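Local atomic coordinates of D-glycero-D-manno-heptose 1-phosphate kinase (Bacteroides thetaiotaomicron, PDB entry 3K85), a protein that probably uses ATP to phosphorylate D-glycero-D-manno-heptose 1-phosphate, acting as a GHMP-type sugar kinase. Residues A[11-22]-A[156-164]; A[192-203]-A[322-331]. All coordinates share one frame; numbering follows the deposited sequence.

Contact 1 (A[11-22]-A[156-164])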
loop_
_atom_site.group_PDB
_atom_site.type_symbol
_atom_site.label_atom_id
_atom_site.label_comp_id
_atom_site.label_asym_id
_atom_site.label_seq_id
_atom_site.Cartn_x
_atom_site.Cartn_y
_atom_site.Cartn_z
ATOM N N ARG A 11 13.141 -11.360 4.529
ATOM C CA ARG A 11 12.502 -10.904 3.312
ATOM C C ARG A 11 13.100 -11.470 2.047
ATOM O O ARG A 11 14.191 -12.011 2.053
ATOM C CB ARG A 11 12.567 -9.378 3.267
ATOM C CG ARG A 11 13.988 -8.821 3.287
ATOM C CD ARG A 11 14.661 -9.011 1.936
ATOM N NE ARG A 11 16.056 -8.585 1.923
ATOM C CZ ARG A 11 17.047 -9.334 1.449
ATOM N NH1 ARG A 11 16.783 -10.539 0.962
ATOM N NH2 ARG A 11 18.292 -8.880 1.446
ATOM N N LEU A 12 12.357 -11.326 0.959
ATOM C CA LEU A 12 12.782 -11.771 -0.353
ATOM C C LEU A 12 13.025 -10.500 -1.143
ATOM O O LEU A 12 12.198 -9.584 -1.119
ATOM C CB LEU A 12 11.675 -12.562 -1.032
ATOM C CG LEU A 12 11.892 -14.046 -1.284
ATOM C CD1 LEU A 12 12.643 -14.687 -0.127
ATOM C CD2 LEU A 12 10.528 -14.693 -1.475
ATOM N N GLY A 13 14.164 -10.442 -1.828
ATOM C CA GLY A 13 14.476 -9.280 -2.636
ATOM C C GLY A 13 13.849 -9.527 -3.990
ATOM O O GLY A 13 14.415 -10.234 -4.824
ATOM N N LEU A 14 12.677 -8.956 -4.217
ATOM C CA LEU A 14 12.003 -9.170 -5.482
ATOM C C LEU A 14 12.668 -8.447 -6.639
ATOM O O LEU A 14 12.798 -9.016 -7.720
ATOM C CB LEU A 14 10.527 -8.779 -5.367
ATOM C CG LEU A 14 9.791 -9.633 -4.323
ATOM C CD1 LEU A 14 8.354 -9.205 -4.195
ATOM C CD2 LEU A 14 9.876 -11.096 -4.727
ATOM N N ALA A 15 13.104 -7.208 -6.423
ATOM C CA ALA A 15 13.741 -6.442 -7.496
ATOM C C ALA A 15 14.427 -5.161 -7.031
ATOM O O ALA A 15 14.103 -4.611 -5.974
ATOM C CB ALA A 15 12.719 -6.102 -8.566
ATOM N N GLY A 16 15.374 -4.697 -7.848
ATOM C CA GLY A 16 16.107 -3.480 -7.555
ATOM C C GLY A 16 17.260 -3.704 -6.605
ATOM O O GLY A 16 17.957 -2.760 -6.227
ATOM N N GLY A 17 17.466 -4.956 -6.220
ATOM C CA GLY A 17 18.535 -5.272 -5.292
ATOM C C GLY A 17 19.868 -4.672 -5.692
ATOM O O GLY A 17 20.393 -4.961 -6.766
ATOM N N GLY A 18 20.415 -3.823 -4.834
ATOM C CA GLY A 18 21.697 -3.215 -5.128
ATOM C C GLY A 18 21.607 -1.713 -5.267
ATOM O O GLY A 18 22.536 -0.997 -4.886
ATOM N N SER A 19 20.486 -1.236 -5.801
ATOM C CA SER A 19 20.283 0.189 -6.005
ATOM C C SER A 19 20.184 0.914 -4.678
ATOM O O SER A 19 20.212 2.142 -4.632
ATOM C CB SER A 19 19.013 0.441 -6.828
ATOM O OG SER A 19 17.839 0.129 -6.092
ATOM N N ASP A 20 20.077 0.148 -3.598
ATOM C CA ASP A 20 19.960 0.719 -2.262
ATOM C C ASP A 20 21.295 0.973 -1.587
ATOM O O ASP A 20 21.357 1.630 -0.552
ATOM C CB ASP A 20 19.132 -0.208 -1.375
ATOM C CG ASP A 20 19.700 -1.616 -1.307
ATOM O OD1 ASP A 20 19.929 -2.217 -2.381
ATOM O OD2 ASP A 20 19.909 -2.122 -0.177
ATOM N N VAL A 21 22.360 0.449 -2.177
ATOM C CA VAL A 21 23.700 0.586 -1.624
ATOM C C VAL A 21 24.375 1.903 -1.963
ATOM O O VAL A 21 24.300 2.376 -3.098
ATOM C CB VAL A 21 24.605 -0.548 -2.133
ATOM C CG1 VAL A 21 26.011 -0.379 -1.586
ATOM C CG2 VAL A 21 24.016 -1.902 -1.737
ATOM N N SER A 22 25.037 2.498 -0.978
ATOM C CA SER A 22 25.764 3.745 -1.201
ATOM C C SER A 22 27.114 3.379 -1.827
ATOM O O SER A 22 27.641 2.291 -1.591
ATOM C CB SER A 22 26.002 4.494 0.120
ATOM O OG SER A 22 24.789 4.946 0.699
ATOM N N GLY A 156 26.891 -3.144 3.770
ATOM C CA GLY A 156 25.651 -3.585 3.149
ATOM C C GLY A 156 24.692 -2.472 2.749
ATOM O O GLY A 156 24.969 -1.288 2.977
ATOM N N GLY A 157 23.560 -2.864 2.156
ATOM C CA GLY A 157 22.549 -1.911 1.723
ATOM C C GLY A 157 21.610 -1.405 2.810
ATOM O O GLY A 157 21.947 -1.405 3.993
ATOM N N LYS A 158 20.412 -0.980 2.418
ATOM C CA LYS A 158 19.466 -0.447 3.391
ATOM C C LYS A 158 18.113 -1.150 3.366
ATOM O O LYS A 158 17.361 -1.097 4.336
ATOM C CB LYS A 158 19.245 1.047 3.134
ATOM C CG LYS A 158 20.525 1.851 2.902
ATOM C CD LYS A 158 20.206 3.268 2.446
ATOM C CE LYS A 158 21.467 4.049 2.039
ATOM N NZ LYS A 158 22.097 3.551 0.774
ATOM N N GLN A 159 17.803 -1.814 2.266
ATOM C CA GLN A 159 16.510 -2.464 2.149
ATOM C C GLN A 159 16.142 -3.405 3.304
ATOM O O GLN A 159 14.992 -3.400 3.761
ATOM C CB GLN A 159 16.395 -3.191 0.802
ATOM C CG GLN A 159 17.236 -4.441 0.654
ATOM C CD GLN A 159 16.778 -5.279 -0.513
ATOM O OE1 GLN A 159 15.586 -5.559 -0.651
ATOM N NE2 GLN A 159 17.715 -5.688 -1.363
ATOM N N ASP A 160 17.118 -4.175 3.786
ATOM C CA ASP A 160 16.915 -5.129 4.879
ATOM C C ASP A 160 16.371 -4.541 6.169
ATOM O O ASP A 160 15.430 -5.078 6.749
ATOM C CB ASP A 160 18.219 -5.865 5.204
ATOM C CG ASP A 160 18.728 -6.687 4.043
ATOM O OD1 ASP A 160 18.077 -6.684 2.969
ATOM O OD2 ASP A 160 19.786 -7.334 4.207
ATOM N N GLN A 161 16.962 -3.457 6.644
ATOM C CA GLN A 161 16.471 -2.873 7.887
ATOM C C GLN A 161 15.014 -2.419 7.770
ATOM O O GLN A 161 14.194 -2.668 8.658
ATOM C CB GLN A 161 17.337 -1.679 8.315
ATOM C CG GLN A 161 18.720 -2.047 8.850
ATOM C CD GLN A 161 19.745 -2.298 7.754
ATOM O OE1 GLN A 161 19.410 -2.428 6.579
ATOM N NE2 GLN A 161 21.012 -2.368 8.148
ATOM N N TYR A 162 14.694 -1.763 6.661
ATOM C CA TYR A 162 13.347 -1.246 6.456
ATOM C C TYR A 162 12.306 -2.337 6.246
ATOM O O TYR A 162 11.175 -2.224 6.737
ATOM C CB TYR A 162 13.345 -0.263 5.278
ATOM C CG TYR A 162 13.979 1.069 5.613
ATOM C CD1 TYR A 162 13.209 2.117 6.114
ATOM C CD2 TYR A 162 15.357 1.256 5.509
ATOM C CE1 TYR A 162 13.792 3.319 6.512
ATOM C CE2 TYR A 162 15.956 2.463 5.912
ATOM C CZ TYR A 162 15.166 3.482 6.415
ATOM O OH TYR A 162 15.742 4.650 6.879
ATOM N N ALA A 163 12.674 -3.392 5.519
ATOM C CA ALA A 163 11.737 -4.479 5.279
ATOM C C ALA A 163 11.343 -5.101 6.623
ATOM O O ALA A 163 10.161 -5.282 6.922
ATOM C CB ALA A 163 12.362 -5.524 4.371
ATOM N N ALA A 164 12.335 -5.387 7.454
ATOM C CA ALA A 164 12.069 -6.002 8.744
ATOM C C ALA A 164 11.130 -5.195 9.631
ATOM O O ALA A 164 10.214 -5.754 10.241
ATOM C CB ALA A 164 13.383 -6.262 9.477
#
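R11 lays the start of its side chain over A163, CG 3.8 Å from A163 CB, before its guanidinium swings to the first turn of helix 159-166. With CG between the backbone N and the carbonyl carbon (chi1 60°) and a second bend at chi2, the group reaches D160 side-on: NE and NH2 both bind D160 OD1 in a salt bridge, the shorter leg 2.7 Å from R11 NH2 to D160 OD1. The oxygen lies near the guanidinium plane, while the carboxylate is turned 58° from it. NH1 bonds to the carbonyl of G112. Further along, D20 OD2 accepts K158 N at 2.9 Å from the anti side and Q159 N at 3.2 Å from above the carboxylate plane, the latter almost straight (177°); OD1 takes G18 N within its own loop. The glycine at G157 leaves room for D20 OD2. K158, at the N-cap position, runs out extended and bends only at its last torsion, bringing K158 NZ 3.0 Å from S22 OG as donor; S22 OG also bonds D26, and NZ bonds S25. In this GHMP kinase N-terminal domain, two N-H groups converging on one D20 oxygen fix its carboxylate and join the glycine-rich turn after strand 4-15 to the helix start.

Contact 2 (A[192-203]-A[322-331])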
loop_
_atom_site.group_PDB
_atom_site.type_symbol
_atom_site.label_atom_id
_atom_site.label_comp_id
_atom_site.label_asym_id
_atom_site.label_seq_id
_atom_site.Cartn_x
_atom_site.Cartn_y
_atom_site.Cartn_z
ATOM N N VAL A 192 -1.136 -12.557 -3.959
ATOM C CA VAL A 192 -0.189 -13.127 -3.019
ATOM C C VAL A 192 -0.233 -14.643 -3.100
ATOM O O VAL A 192 0.815 -15.291 -3.156
ATOM C CB VAL A 192 -0.501 -12.690 -1.586
ATOM C CG1 VAL A 192 0.496 -13.319 -0.616
ATOM C CG2 VAL A 192 -0.448 -11.175 -1.502
ATOM N N ASP A 193 -1.441 -15.209 -3.092
ATOM C CA ASP A 193 -1.598 -16.658 -3.208
ATOM C C ASP A 193 -1.069 -17.148 -4.564
ATOM O O ASP A 193 -0.408 -18.186 -4.646
ATOM C CB ASP A 193 -3.072 -17.072 -3.068
ATOM C CG ASP A 193 -3.539 -17.083 -1.631
ATOM O OD1 ASP A 193 -2.792 -17.572 -0.759
ATOM O OD2 ASP A 193 -4.663 -16.618 -1.373
ATOM N N GLU A 194 -1.361 -16.405 -5.624
ATOM C CA GLU A 194 -0.887 -16.797 -6.946
ATOM C C GLU A 194 0.630 -16.779 -6.980
ATOM O O GLU A 194 1.245 -17.693 -7.524
ATOM C CB GLU A 194 -1.412 -15.853 -8.026
ATOM C CG GLU A 194 -1.003 -16.257 -9.441
ATOM C CD GLU A 194 -1.629 -17.578 -9.887
ATOM O OE1 GLU A 194 -2.279 -18.252 -9.057
ATOM O OE2 GLU A 194 -1.465 -17.943 -11.073
ATOM N N LEU A 195 1.228 -15.732 -6.410
ATOM C CA LEU A 195 2.677 -15.612 -6.394
ATOM C C LEU A 195 3.300 -16.710 -5.536
ATOM O O LEU A 195 4.321 -17.290 -5.913
ATOM C CB LEU A 195 3.106 -14.233 -5.866
ATOM C CG LEU A 195 4.573 -13.862 -6.128
ATOM C CD1 LEU A 195 4.773 -13.539 -7.611
ATOM C CD2 LEU A 195 4.969 -12.672 -5.280
ATOM N N GLU A 196 2.694 -16.999 -4.385
ATOM C CA GLU A 196 3.228 -18.038 -3.510
ATOM C C GLU A 196 3.215 -19.419 -4.166
ATOM O O GLU A 196 4.154 -20.193 -3.995
ATOM C CB GLU A 196 2.463 -18.090 -2.183
ATOM C CG GLU A 196 2.588 -16.818 -1.356
ATOM C CD GLU A 196 1.841 -16.888 -0.033
ATOM O OE1 GLU A 196 0.673 -17.342 -0.022
ATOM O OE2 GLU A 196 2.416 -16.475 0.993
ATOM N N SER A 197 2.170 -19.740 -4.923
ATOM C CA SER A 197 2.126 -21.052 -5.574
ATOM C C SER A 197 2.998 -21.094 -6.839
ATOM O O SER A 197 3.200 -22.154 -7.431
ATOM C CB SER A 197 0.681 -21.437 -5.911
ATOM O OG SER A 197 0.087 -20.493 -6.772
ATOM N N SER A 198 3.518 -19.929 -7.226
ATOM C CA SER A 198 4.376 -19.790 -8.395
ATOM C C SER A 198 5.848 -19.657 -8.000
ATOM O O SER A 198 6.696 -19.410 -8.855
ATOM C CB SER A 198 3.983 -18.547 -9.201
ATOM O OG SER A 198 2.676 -18.639 -9.727
HETATM N N MSE A 199 6.168 -19.820 -6.722
HETATM C CA MSE A 199 7.563 -19.669 -6.309
HETATM C C MSE A 199 8.192 -20.769 -5.478
HETATM O O MSE A 199 7.555 -21.388 -4.627
HETATM C CB MSE A 199 7.755 -18.348 -5.571
HETATM C CG MSE A 199 7.799 -17.143 -6.473
HETATM SE SE MSE A 199 7.795 -15.497 -5.462
HETATM C CE MSE A 199 9.237 -15.895 -4.219
ATOM N N VAL A 200 9.476 -20.983 -5.731
ATOM C CA VAL A 200 10.244 -21.984 -5.019
ATOM C C VAL A 200 11.510 -21.335 -4.442
ATOM O O VAL A 200 12.254 -20.658 -5.155
ATOM C CB VAL A 200 10.645 -23.142 -5.961
ATOM C CG1 VAL A 200 11.221 -24.300 -5.153
ATOM C CG2 VAL A 200 9.441 -23.598 -6.760
ATOM N N LEU A 201 11.724 -21.527 -3.146
ATOM C CA LEU A 201 12.892 -21.004 -2.447
ATOM C C LEU A 201 13.864 -22.158 -2.258
ATOM O O LEU A 201 13.567 -23.108 -1.533
ATOM C CB LEU A 201 12.491 -20.463 -1.080
ATOM C CG LEU A 201 12.309 -18.957 -0.928
ATOM C CD1 LEU A 201 13.339 -18.446 0.068
ATOM C CD2 LEU A 201 12.458 -18.260 -2.275
ATOM N N TYR A 202 15.029 -22.079 -2.892
ATOM C CA TYR A 202 16.004 -23.158 -2.781
ATOM C C TYR A 202 17.421 -22.732 -2.393
ATOM O O TYR A 202 18.060 -21.934 -3.082
ATOM C CB TYR A 202 16.049 -23.940 -4.099
ATOM C CG TYR A 202 17.048 -25.070 -4.104
ATOM C CD1 TYR A 202 16.950 -26.118 -3.189
ATOM C CD2 TYR A 202 18.106 -25.085 -5.017
ATOM C CE1 TYR A 202 17.884 -27.157 -3.177
ATOM C CE2 TYR A 202 19.048 -26.119 -5.017
ATOM C CZ TYR A 202 18.930 -27.150 -4.093
ATOM O OH TYR A 202 19.866 -28.160 -4.078
ATOM N N PHE A 203 17.905 -23.278 -1.282
ATOM C CA PHE A 203 19.250 -22.983 -0.803
ATOM C C PHE A 203 20.173 -24.112 -1.256
ATOM O O PHE A 203 19.704 -25.184 -1.637
ATOM C CB PHE A 203 19.277 -22.897 0.722
ATOM C CG PHE A 203 18.440 -21.787 1.289
ATOM C CD1 PHE A 203 17.051 -21.840 1.233
ATOM C CD2 PHE A 203 19.043 -20.706 1.924
ATOM C CE1 PHE A 203 16.272 -20.836 1.807
ATOM C CE2 PHE A 203 18.274 -19.697 2.500
ATOM C CZ PHE A 203 16.886 -19.764 2.441
ATOM N N LEU A 322 18.482 -32.837 -5.131
ATOM C CA LEU A 322 19.832 -32.319 -5.273
ATOM C C LEU A 322 20.489 -32.332 -3.903
ATOM O O LEU A 322 19.916 -32.842 -2.934
ATOM C CB LEU A 322 19.815 -30.898 -5.842
ATOM C CG LEU A 322 19.918 -30.755 -7.366
ATOM C CD1 LEU A 322 18.899 -31.652 -8.053
ATOM C CD2 LEU A 322 19.704 -29.295 -7.749
ATOM N N ASN A 323 21.688 -31.766 -3.819
ATOM C CA ASN A 323 22.429 -31.747 -2.569
ATOM C C ASN A 323 21.912 -30.720 -1.566
ATOM O O ASN A 323 22.358 -30.685 -0.418
ATOM C CB ASN A 323 23.911 -31.511 -2.860
ATOM C CG ASN A 323 24.778 -31.711 -1.638
ATOM O OD1 ASN A 323 24.605 -32.677 -0.890
ATOM N ND2 ASN A 323 25.727 -30.803 -1.430
ATOM N N GLY A 324 20.966 -29.893 -1.998
ATOM C CA GLY A 324 20.397 -28.889 -1.116
ATOM C C GLY A 324 18.925 -29.145 -0.844
ATOM O O GLY A 324 18.384 -30.177 -1.246
ATOM N N PHE A 325 18.270 -28.209 -0.164
ATOM C CA PHE A 325 16.850 -28.355 0.150
ATOM C C PHE A 325 16.013 -27.145 -0.247
ATOM O O PHE A 325 16.519 -26.026 -0.355
ATOM C CB PHE A 325 16.648 -28.624 1.647
ATOM C CG PHE A 325 17.133 -27.513 2.553
ATOM C CD1 PHE A 325 16.731 -27.474 3.887
ATOM C CD2 PHE A 325 18.009 -26.528 2.092
ATOM C CE1 PHE A 325 17.191 -26.475 4.747
ATOM C CE2 PHE A 325 18.475 -25.524 2.942
ATOM C CZ PHE A 325 18.065 -25.500 4.272
ATOM N N VAL A 326 14.725 -27.386 -0.472
ATOM C CA VAL A 326 13.810 -26.315 -0.822
ATOM C C VAL A 326 13.173 -25.830 0.474
ATOM O O VAL A 326 12.671 -26.625 1.271
ATOM C CB VAL A 326 12.722 -26.804 -1.805
ATOM C CG1 VAL A 326 11.531 -25.850 -1.804
ATOM C CG2 VAL A 326 13.308 -26.896 -3.204
HETATM N N MSE A 327 13.218 -24.522 0.689
HETATM C CA MSE A 327 12.661 -23.926 1.893
HETATM C C MSE A 327 11.248 -23.399 1.658
HETATM O O MSE A 327 11.046 -22.427 0.931
HETATM C CB MSE A 327 13.576 -22.795 2.383
HETATM C CG MSE A 327 13.106 -22.097 3.654
HETATM SE SE MSE A 327 12.836 -23.299 5.164
HETATM C CE MSE A 327 14.501 -23.012 6.114
ATOM N N PRO A 328 10.246 -24.049 2.266
ATOM C CA PRO A 328 8.854 -23.625 2.113
ATOM C C PRO A 328 8.628 -22.303 2.845
ATOM O O PRO A 328 9.144 -22.087 3.945
ATOM C CB PRO A 328 8.080 -24.783 2.728
ATOM C CG PRO A 328 8.994 -25.235 3.815
ATOM C CD PRO A 328 10.334 -25.245 3.123
ATOM N N PHE A 329 7.844 -21.421 2.237
ATOM C CA PHE A 329 7.601 -20.127 2.841
ATOM C C PHE A 329 6.244 -19.571 2.446
ATOM O O PHE A 329 5.567 -20.086 1.562
ATOM C CB PHE A 329 8.673 -19.137 2.373
ATOM C CG PHE A 329 8.449 -18.643 0.975
ATOM C CD1 PHE A 329 7.776 -17.447 0.749
ATOM C CD2 PHE A 329 8.802 -19.429 -0.119
ATOM C CE1 PHE A 329 7.451 -17.046 -0.546
ATOM C CE2 PHE A 329 8.479 -19.037 -1.428
ATOM C CZ PHE A 329 7.802 -17.847 -1.640
ATOM N N GLN A 330 5.882 -18.484 3.111
ATOM C CA GLN A 330 4.655 -17.768 2.843
ATOM C C GLN A 330 4.975 -16.294 3.101
ATOM O O GLN A 330 5.793 -15.968 3.968
ATOM C CB GLN A 330 3.536 -18.242 3.773
ATOM C CG GLN A 330 3.097 -19.678 3.525
ATOM C CD GLN A 330 2.585 -19.882 2.109
ATOM O OE1 GLN A 330 1.638 -19.219 1.681
ATOM N NE2 GLN A 330 3.209 -20.798 1.373
ATOM N N PHE A 331 4.356 -15.413 2.328
ATOM C CA PHE A 331 4.560 -13.985 2.501
ATOM C C PHE A 331 3.820 -13.573 3.760
ATOM O O PHE A 331 2.741 -14.091 4.041
ATOM C CB PHE A 331 3.997 -13.232 1.304
ATOM C CG PHE A 331 4.825 -13.369 0.068
ATOM C CD1 PHE A 331 6.088 -12.786 -0.005
ATOM C CD2 PHE A 331 4.348 -14.078 -1.023
ATOM C CE1 PHE A 331 6.862 -12.903 -1.149
ATOM C CE2 PHE A 331 5.109 -14.205 -2.175
ATOM C CZ PHE A 331 6.369 -13.617 -2.241
#
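Two short backbone-directed bonds hold the 322-331 loop to the 192-203 segment. F331 N gives its hydrogen to E196 OE2 at 2.6 Å, nearly along the C-O axis, and M327 N bonds to L201 O at 2.7 Å. Beside the second, Y202 and V326 form a single beta bridge, and V326 CA brings a CA-H contact to the same L201 O. Y202 OH receives a weak bond from G324 N, 2.9 Å away; its ring runs out along the loop because CG stands anti to the backbone N (chi1 179°). E196, extended beyond CG, slides past F331 in the opposite direction with carboxylate and ring planes only 13° apart, and E196 CG lies 3.3 Å from F331 CD2. An alanine in place of this glutamate would remove the carboxylate and is likely to leave the F331 N-H without its acceptor and the ring less firmly placed. Around that ring, L195 CD2 packs 3.5 Å from F331 CE2, V192 CG1 touches CD2, and the selenium of M199 sits at the edge in a Met-aromatic contact. M199 CE also meets F329 CZ at 3.5 Å, and L201 CG leans on F329 CD2. V326 CG1 rests on V200 CG1. At the far end F203 and F325 pair obliquely, planes at 60°, while F203 CE1 packs on M327 CB. Bonds to backbone N-H groups thus pin the irregular loop at F331 and M327, with a weak one at G324, and F329, F331, V326 and M327 add apolar grip on helix 189-197 and the 199-203 region.

Overall arrangement
From the N terminus, strand 4-15 runs into the glycine-rich loop of contact 1, which closes when the chain returns 134 residues later at helix 159-166, in the N-terminal domain of the GHMP fold. Strands 169-175 and 179-185 follow, and contact 2 opens at helix 189-197 and strand 199-202; it closes 119 residues on, in the loop between helix 309-320 and strand 337-340. The two closures are in series, neither nested nor crossed, with centres about 20 Å apart. They nevertheless meet through L12, which turns away from helix 159-166 and packs on M199, L201, F329 and F331, joining the large mixed sheet containing strand 4-15 to the small antiparallel sheet of strand 199-202.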